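Local atomic coordinates of STAS/SEC14 domain-containing protein (Shewanella loihica PV-4, PDB entry 2Q3L), a protein that is of unknown function but has a SpoIIAA-like (STAS/SEC14) fold and may associate with membranes and bind ligands. Residues I49-T61 / K83-Q97. Numbering follows the deposited sequence.
Sequences IKTPEIVALIDIT and KEFKRVAIIGQGELQ
Ala56 lies between Arg87 and Ala89 of the neighbouring parallel strand and bonds to both. Its N donates to Arg87 O, and its O accepts from Ala89 N at 2.9 Å. Ile58 repeats the pattern with Ala89 and Ile91, and Ile60 N closes it on Ile91 O. At the other end Ile54 N donates to Glu84 O and Lys86 N to Ile54 O. The register slips by one residue between the Ile54-Phe85 and Val55-Arg87 pairs, which marks a beta bulge.

Ile54 can be followed outward. Its CB sits over one face of the Phe85 ring, 4.3 Å from the centroid and 19° off the normal, as a CH-pi contact. With chi1 at -54°, Ile54 CG2 stands anti to the backbone N and reaches Phe85 CE2 at 3.5 Å. The other branch, CG1, passes close to Glu84 O. Ile54 CD1 continues past that oxygen to Glu84 CB at 4.1 Å. Ala56 CB meets the same ring at its edge. Further along, Ile58 CD1 rests on Val88 CG1, and Ile60 CD1 on Ile90 CG2 at 3.6 Å. Phe24 of strand 19-30 extends this apolar face.

On the opposite face, Leu57 CD1 presses tightly on Ile91 CD1 at 3.3 Å, and Leu122 of helix 118-125 packs on Leu57. Val55 CG1 lies over one face of the Arg87 guanidinium, whose NE is bonded to Leu125 O. Where the chain turns a corner at Thr61, Asp59 OD1 accepts from both Thr61 N, in an Asx turn, and Thr61 OG1.

These strands are the two arms of the beta-alpha-beta unit with helix 68-81, within the central sheet of the SpoIIAA-like fold. Backbone bonds set the strand pairing, while apolar side chains join one face to helix 118-125 and the other to strands 19-30 and 111-115.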
ATOM      1  N   ILE A  49      26.307  -4.500  14.887  1.00 55.51           N
ATOM      2  CA  ILE A  49      26.881  -5.366  13.856  1.00 55.27           C
ATOM      3  C   ILE A  49      27.403  -4.535  12.664  1.00 53.81           C
ATOM      4  O   ILE A  49      26.670  -3.828  12.016  1.00 55.64           O
ATOM      5  CB  ILE A  49      25.876  -6.450  13.443  1.00 55.58           C
ATOM      6  CG1 ILE A  49      25.588  -7.343  14.649  1.00 58.11           C
ATOM      7  CG2 ILE A  49      26.453  -7.349  12.299  1.00 54.18           C
ATOM      8  CD1 ILE A  49      24.398  -8.250  14.439  1.00 68.95           C
ATOM      9  N   LYS A  50      28.697  -4.615  12.403  1.00 53.39           N
ATOM     10  CA  LYS A  50      29.318  -3.845  11.324  1.00 56.05           C
ATOM     11  C   LYS A  50      30.134  -4.777  10.421  1.00 53.91           C
ATOM     12  O   LYS A  50      30.962  -4.319   9.625  1.00 52.43           O
ATOM     13  CB  LYS A  50      30.236  -2.754  11.922  1.00 54.69           C
ATOM     14  CG  LYS A  50      29.578  -1.834  12.924  1.00 69.35           C
ATOM     15  CD  LYS A  50      30.623  -0.889  13.547  1.00 82.80           C
ATOM     16  CE  LYS A  50      30.067  -0.079  14.730  1.00 89.80           C
ATOM     17  NZ  LYS A  50      29.856  -0.929  15.932  1.00 91.73           N
ATOM     18  N   THR A  51      29.941  -6.085  10.582  1.00 52.02           N
ATOM     19  CA  THR A  51      30.670  -7.071   9.787  1.00 50.72           C
ATOM     20  C   THR A  51      29.667  -8.095   9.286  1.00 50.42           C
ATOM     21  O   THR A  51      28.546  -8.162   9.808  1.00 50.35           O
ATOM     22  CB  THR A  51      31.773  -7.761  10.592  1.00 49.54           C
ATOM     23  OG1 THR A  51      31.239  -8.228  11.822  1.00 51.56           O
ATOM     24  CG2 THR A  51      32.962  -6.791  10.913  1.00 53.41           C
ATOM     25  N   PRO A  52      30.030  -8.839   8.232  1.00 50.62           N
ATOM     26  CA  PRO A  52      29.059  -9.815   7.664  1.00 52.47           C
ATOM     27  C   PRO A  52      28.877 -11.038   8.555  1.00 53.12           C
ATOM     28  O   PRO A  52      29.501 -12.055   8.351  1.00 51.96           O
ATOM     29  CB  PRO A  52      29.627 -10.153   6.276  1.00 49.13           C
ATOM     30  CG  PRO A  52      30.922  -9.449   6.147  1.00 55.48           C
ATOM     31  CD  PRO A  52      31.296  -8.785   7.477  1.00 50.62           C
ATOM     32  N   GLU A  53      27.978 -10.917   9.520  1.00 55.89           N
ATOM     33  CA  GLU A  53      27.770 -11.946  10.547  1.00 57.68           C
ATOM     34  C   GLU A  53      26.417 -12.552  10.606  1.00 56.79           C
ATOM     35  O   GLU A  53      26.230 -13.598  11.199  1.00 58.20           O
ATOM     36  CB  GLU A  53      27.909 -11.290  11.928  1.00 55.71           C
ATOM     37  CG  GLU A  53      29.220 -10.635  12.159  1.00 63.50           C
ATOM     38  CD  GLU A  53      30.377 -11.605  12.304  1.00 59.67           C
ATOM     39  OE1 GLU A  53      30.198 -12.841  12.105  1.00 68.75           O
ATOM     40  OE2 GLU A  53      31.474 -11.098  12.621  1.00 62.99           O
ATOM     41  N   ILE A  54      25.466 -11.879  10.021  1.00 54.71           N
ATOM     42  CA  ILE A  54      24.107 -12.282  10.156  1.00 57.60           C
ATOM     43  C   ILE A  54      23.676 -13.282   9.108  1.00 53.34           C
ATOM     44  O   ILE A  54      24.034 -13.182   7.934  1.00 54.19           O
ATOM     45  CB  ILE A  54      23.217 -11.033  10.112  1.00 58.36           C
ATOM     46  CG1 ILE A  54      23.713 -10.068  11.173  1.00 65.66           C
ATOM     47  CG2 ILE A  54      21.737 -11.393  10.302  1.00 66.79           C
ATOM     48  CD1 ILE A  54      23.010  -8.794  11.149  1.00 73.87           C
ATOM     49  N   VAL A  55      22.882 -14.245   9.545  1.00 49.11           N
ATOM     50  CA  VAL A  55      22.301 -15.172   8.622  1.00 48.68           C
ATOM     51  C   VAL A  55      20.800 -15.029   8.777  1.00 48.61           C
ATOM     52  O   VAL A  55      20.303 -14.992   9.877  1.00 49.20           O
ATOM     53  CB  VAL A  55      22.818 -16.636   8.815  1.00 49.97           C
ATOM     54  CG1 VAL A  55      24.344 -16.668   8.671  1.00 47.80           C
ATOM     55  CG2 VAL A  55      22.394 -17.267  10.153  1.00 50.62           C
ATOM     56  N   ALA A  56      20.079 -14.932   7.670  1.00 47.37           N
ATOM     57  CA  ALA A  56      18.607 -14.816   7.709  1.00 49.25           C
ATOM     58  C   ALA A  56      17.848 -15.802   6.814  1.00 47.74           C
ATOM     59  O   ALA A  56      18.391 -16.334   5.830  1.00 49.32           O
ATOM     60  CB  ALA A  56      18.198 -13.390   7.311  1.00 48.71           C
ATOM     61  N   LEU A  57      16.604 -16.049   7.201  1.00 46.29           N
ATOM     62  CA  LEU A  57      15.643 -16.823   6.430  1.00 45.36           C
ATOM     63  C   LEU A  57      14.481 -15.905   6.099  1.00 46.23           C
ATOM     64  O   LEU A  57      13.970 -15.212   6.989  1.00 45.20           O
ATOM     65  CB  LEU A  57      15.134 -18.029   7.231  1.00 48.34           C
ATOM     66  CG  LEU A  57      14.081 -18.977   6.591  1.00 47.17           C
ATOM     67  CD1 LEU A  57      14.203 -20.366   7.057  1.00 52.29           C
ATOM     68  CD2 LEU A  57      12.686 -18.509   6.876  1.00 59.36           C
ATOM     69  N   ILE A  58      14.040 -15.907   4.840  1.00 47.95           N
ATOM     70  CA  ILE A  58      12.892 -15.079   4.409  1.00 47.70           C
ATOM     71  C   ILE A  58      11.941 -16.019   3.693  1.00 48.63           C
ATOM     72  O   ILE A  58      12.298 -16.583   2.655  1.00 47.63           O
ATOM     73  CB  ILE A  58      13.291 -13.925   3.458  1.00 48.15           C
ATOM     74  CG1 ILE A  58      14.478 -13.141   4.028  1.00 48.40           C
ATOM     75  CG2 ILE A  58      12.093 -12.995   3.173  1.00 46.09           C
ATOM     76  CD1 ILE A  58      14.962 -12.068   3.139  1.00 51.47           C
ATOM     77  N   ASP A  59      10.782 -16.245   4.317  1.00 46.97           N
ATOM     78  CA  ASP A  59       9.726 -17.102   3.777  1.00 48.67           C
ATOM     79  C   ASP A  59       8.816 -16.169   2.952  1.00 49.03           C
ATOM     80  O   ASP A  59       8.182 -15.232   3.474  1.00 42.99           O
ATOM     81  CB  ASP A  59       9.004 -17.839   4.928  1.00 46.77           C
ATOM     82  CG  ASP A  59       7.792 -18.678   4.460  1.00 55.79           C
ATOM     83  OD1 ASP A  59       7.285 -18.480   3.344  1.00 54.85           O
ATOM     84  OD2 ASP A  59       7.306 -19.516   5.247  1.00 58.77           O
ATOM     85  N   ILE A  60       8.849 -16.391   1.644  1.00 50.10           N
ATOM     86  CA  ILE A  60       8.011 -15.676   0.709  1.00 51.03           C
ATOM     87  C   ILE A  60       6.943 -16.592   0.099  1.00 51.85           C
ATOM     88  O   ILE A  60       6.361 -16.240  -0.926  1.00 50.50           O
ATOM     89  CB  ILE A  60       8.854 -14.994  -0.424  1.00 51.38           C
ATOM     90  CG1 ILE A  60       9.581 -16.021  -1.312  1.00 50.72           C
ATOM     91  CG2 ILE A  60       9.863 -14.020   0.196  1.00 52.12           C
ATOM     92  CD1 ILE A  60      10.342 -15.361  -2.484  1.00 48.45           C
ATOM     93  N   THR A  61       6.654 -17.725   0.744  1.00 51.79           N
ATOM     94  CA  THR A  61       5.661 -18.668   0.228  1.00 53.51           C
ATOM     95  C   THR A  61       4.242 -18.061   0.084  1.00 55.13           C
ATOM     96  O   THR A  61       3.461 -18.489  -0.779  1.00 54.99           O
ATOM     97  CB  THR A  61       5.536 -19.960   1.098  1.00 52.32           C
ATOM     98  OG1 THR A  61       5.132 -19.626   2.448  1.00 48.27           O
ATOM     99  CG2 THR A  61       6.841 -20.745   1.124  1.00 54.54           C
ATOM    100  N   LYS A  83      25.007  -5.430   3.870  1.00 48.52           N
ATOM    101  CA  LYS A  83      26.418  -5.842   3.947  1.00 48.93           C
ATOM    102  C   LYS A  83      26.665  -6.667   5.241  1.00 48.04           C
ATOM    103  O   LYS A  83      27.625  -7.419   5.320  1.00 46.61           O
ATOM    104  CB  LYS A  83      27.322  -4.575   3.849  1.00 46.67           C
ATOM    105  CG  LYS A  83      28.843  -4.785   3.704  1.00 49.70           C
ATOM    106  CD  LYS A  83      29.216  -5.542   2.421  1.00 59.03           C
ATOM    107  CE  LYS A  83      30.754  -5.822   2.252  1.00 57.07           C
ATOM    108  NZ  LYS A  83      31.590  -4.568   2.146  1.00 60.06           N
ATOM    109  N   GLU A  84      25.786  -6.502   6.242  1.00 47.83           N
ATOM    110  CA  GLU A  84      25.898  -7.207   7.510  1.00 51.16           C
ATOM    111  C   GLU A  84      25.405  -8.633   7.466  1.00 50.27           C
ATOM    112  O   GLU A  84      25.621  -9.374   8.404  1.00 48.40           O
ATOM    113  CB  GLU A  84      25.221  -6.421   8.658  1.00 50.33           C
ATOM    114  CG  GLU A  84      26.102  -5.320   9.192  1.00 60.14           C
ATOM    115  CD  GLU A  84      26.303  -4.153   8.248  1.00 67.80           C
ATOM    116  OE1 GLU A  84      25.283  -3.488   7.945  1.00 79.09           O
ATOM    117  OE2 GLU A  84      27.482  -3.878   7.853  1.00 57.39           O
ATOM    118  N   PHE A  85      24.749  -9.011   6.369  1.00 51.89           N
ATOM    119  CA  PHE A  85      24.267 -10.396   6.149  1.00 50.07           C
ATOM    120  C   PHE A  85      25.242 -11.177   5.283  1.00 49.50           C
ATOM    121  O   PHE A  85      25.534 -10.734   4.150  1.00 50.04           O
ATOM    122  CB  PHE A  85      22.926 -10.367   5.419  1.00 50.30           C
ATOM    123  CG  PHE A  85      21.834  -9.794   6.238  1.00 52.80           C
ATOM    124  CD1 PHE A  85      21.756  -8.458   6.444  1.00 50.84           C
ATOM    125  CD2 PHE A  85      20.892 -10.608   6.834  1.00 65.87           C
ATOM    126  CE1 PHE A  85      20.765  -7.921   7.245  1.00 55.22           C
ATOM    127  CE2 PHE A  85      19.895 -10.064   7.612  1.00 65.73           C
ATOM    128  CZ  PHE A  85      19.858  -8.728   7.824  1.00 56.03           C
ATOM    129  N   LYS A  86      25.747 -12.316   5.798  1.00 46.64           N
ATOM    130  CA  LYS A  86      26.622 -13.195   5.006  1.00 46.28           C
ATOM    131  C   LYS A  86      25.838 -14.199   4.198  1.00 44.88           C
ATOM    132  O   LYS A  86      26.260 -14.556   3.113  1.00 48.29           O
ATOM    133  CB  LYS A  86      27.657 -13.949   5.845  1.00 46.54           C
ATOM    134  CG  LYS A  86      27.156 -14.761   6.977  1.00 50.76           C
ATOM    135  CD  LYS A  86      28.380 -15.342   7.710  1.00 49.74           C
ATOM    136  CE  LYS A  86      27.986 -15.985   8.998  1.00 51.83           C
ATOM    137  NZ  LYS A  86      29.203 -16.567   9.652  1.00 53.38           N
ATOM    138  N   ARG A  87      24.727 -14.706   4.747  1.00 47.38           N
ATOM    139  CA  ARG A  87      23.874 -15.643   4.015  1.00 46.79           C
ATOM    140  C   ARG A  87      22.431 -15.347   4.241  1.00 46.41           C
ATOM    141  O   ARG A  87      22.028 -15.042   5.349  1.00 49.09           O
ATOM    142  CB  ARG A  87      24.123 -17.118   4.394  1.00 46.19           C
ATOM    143  CG  ARG A  87      25.512 -17.627   4.096  1.00 44.95           C
ATOM    144  CD  ARG A  87      25.601 -19.167   4.324  1.00 49.63           C
ATOM    145  NE  ARG A  87      25.620 -19.472   5.756  1.00 52.59           N
ATOM    146  CZ  ARG A  87      26.715 -19.397   6.524  1.00 56.21           C
ATOM    147  NH1 ARG A  87      27.871 -19.038   5.997  1.00 56.78           N
ATOM    148  NH2 ARG A  87      26.662 -19.681   7.827  1.00 49.56           N
ATOM    149  N   VAL A  88      21.660 -15.474   3.168  1.00 46.43           N
ATOM    150  CA  VAL A  88      20.219 -15.347   3.201  1.00 47.03           C
ATOM    151  C   VAL A  88      19.551 -16.512   2.430  1.00 47.07           C
ATOM    152  O   VAL A  88      19.753 -16.712   1.226  1.00 46.92           O
ATOM    153  CB  VAL A  88      19.752 -13.987   2.650  1.00 45.05           C
ATOM    154  CG1 VAL A  88      18.260 -13.800   2.905  1.00 47.15           C
ATOM    155  CG2 VAL A  88      20.534 -12.873   3.327  1.00 50.95           C
ATOM    156  N   ALA A  89      18.743 -17.268   3.151  1.00 48.64           N
ATOM    157  CA  ALA A  89      17.971 -18.373   2.584  1.00 48.47           C
ATOM    158  C   ALA A  89      16.586 -17.875   2.217  1.00 48.23           C
ATOM    159  O   ALA A  89      15.907 -17.363   3.064  1.00 47.42           O
ATOM    160  CB  ALA A  89      17.824 -19.481   3.603  1.00 49.65           C
ATOM    161  N   ILE A  90      16.174 -18.060   0.963  1.00 48.06           N
ATOM    162  CA  ILE A  90      14.838 -17.723   0.549  1.00 50.28           C
ATOM    163  C   ILE A  90      13.994 -18.981   0.435  1.00 48.36           C
ATOM    164  O   ILE A  90      14.361 -19.892  -0.244  1.00 50.89           O
ATOM    165  CB  ILE A  90      14.834 -17.038  -0.812  1.00 50.11           C
ATOM    166  CG1 ILE A  90      15.779 -15.817  -0.797  1.00 49.64           C
ATOM    167  CG2 ILE A  90      13.429 -16.632  -1.197  1.00 51.28           C
ATOM    168  CD1 ILE A  90      15.450 -14.797   0.215  1.00 44.30           C
ATOM    169  N   ILE A  91      12.848 -18.999   1.090  1.00 49.03           N
ATOM    170  CA  ILE A  91      11.937 -20.128   1.056  1.00 49.83           C
ATOM    171  C   ILE A  91      10.718 -19.742   0.252  1.00 48.38           C
ATOM    172  O   ILE A  91       9.993 -18.833   0.623  1.00 47.51           O
ATOM    173  CB  ILE A  91      11.540 -20.558   2.468  1.00 51.65           C
ATOM    174  CG1 ILE A  91      12.799 -21.025   3.182  1.00 58.43           C
ATOM    175  CG2 ILE A  91      10.510 -21.707   2.437  1.00 52.55           C
ATOM    176  CD1 ILE A  91      12.554 -21.656   4.496  1.00 73.05           C
ATOM    177  N   GLY A  92      10.513 -20.416  -0.870  1.00 47.25           N
ATOM    178  CA  GLY A  92       9.352 -20.138  -1.703  1.00 47.47           C
ATOM    179  C   GLY A  92       8.990 -21.339  -2.546  1.00 48.07           C
ATOM    180  O   GLY A  92       9.295 -22.467  -2.188  1.00 48.38           O
ATOM    181  N   GLN A  93       8.326 -21.105  -3.658  1.00 48.60           N
ATOM    182  CA  GLN A  93       7.937 -22.183  -4.526  1.00 50.06           C
ATOM    183  C   GLN A  93       8.135 -21.764  -5.945  1.00 49.87           C
ATOM    184  O   GLN A  93       7.809 -20.634  -6.309  1.00 52.57           O
ATOM    185  CB  GLN A  93       6.448 -22.504  -4.312  1.00 51.66           C
ATOM    186  N   GLY A  94       8.652 -22.669  -6.758  1.00 51.83           N
ATOM    187  CA  GLY A  94       8.748 -22.431  -8.200  1.00 51.41           C
ATOM    188  C   GLY A  94      10.046 -21.840  -8.705  1.00 51.26           C
ATOM    189  O   GLY A  94      10.789 -21.190  -7.968  1.00 49.73           O
ATOM    190  N   GLU A  95      10.270 -22.032  -9.999  1.00 50.60           N
ATOM    191  CA  GLU A  95      11.477 -21.589 -10.679  1.00 53.66           C
ATOM    192  C   GLU A  95      11.556 -20.090 -10.955  1.00 52.21           C
ATOM    193  O   GLU A  95      12.651 -19.528 -11.068  1.00 50.88           O
ATOM    194  CB  GLU A  95      11.656 -22.407 -11.957  1.00 55.86           C
ATOM    195  CG  GLU A  95      11.870 -23.872 -11.562  1.00 63.05           C
ATOM    196  CD  GLU A  95      11.901 -24.819 -12.689  1.00 69.39           C
ATOM    197  OE1 GLU A  95      12.158 -24.365 -13.831  1.00 77.39           O
ATOM    198  OE2 GLU A  95      11.664 -26.024 -12.408  1.00 70.34           O
ATOM    199  N   LEU A  96      10.415 -19.434 -11.037  1.00 49.99           N
ATOM    200  CA  LEU A  96      10.410 -17.994 -11.250  1.00 48.32           C
ATOM    201  C   LEU A  96      10.902 -17.289  -9.988  1.00 47.18           C
ATOM    202  O   LEU A  96      11.662 -16.317 -10.062  1.00 47.99           O
ATOM    203  CB  LEU A  96       9.018 -17.584 -11.675  1.00 49.50           C
ATOM    204  CG  LEU A  96       8.774 -16.323 -12.458  1.00 50.61           C
ATOM    205  CD1 LEU A  96       9.721 -16.142 -13.582  1.00 49.72           C
ATOM    206  CD2 LEU A  96       7.381 -16.423 -12.961  1.00 43.21           C
ATOM    207  N   GLN A  97      10.511 -17.784  -8.817  1.00 45.84           N
ATOM    208  CA  GLN A  97      11.038 -17.210  -7.572  1.00 47.28           C
ATOM    209  C   GLN A  97      12.499 -17.596  -7.361  1.00 47.23           C
ATOM    210  O   GLN A  97      13.242 -16.854  -6.680  1.00 45.36           O
ATOM    211  CB  GLN A  97      10.230 -17.639  -6.327  1.00 48.50           C
ATOM    212  CG  GLN A  97       8.883 -16.965  -6.167  1.00 48.50           C
ATOM    213  CD  GLN A  97       8.182 -17.345  -4.879  1.00 48.36           C
ATOM    214  OE1 GLN A  97       8.582 -18.240  -4.176  1.00 48.77           O
ATOM    215  NE2 GLN A  97       7.135 -16.646  -4.571  1.00 56.17           N
TER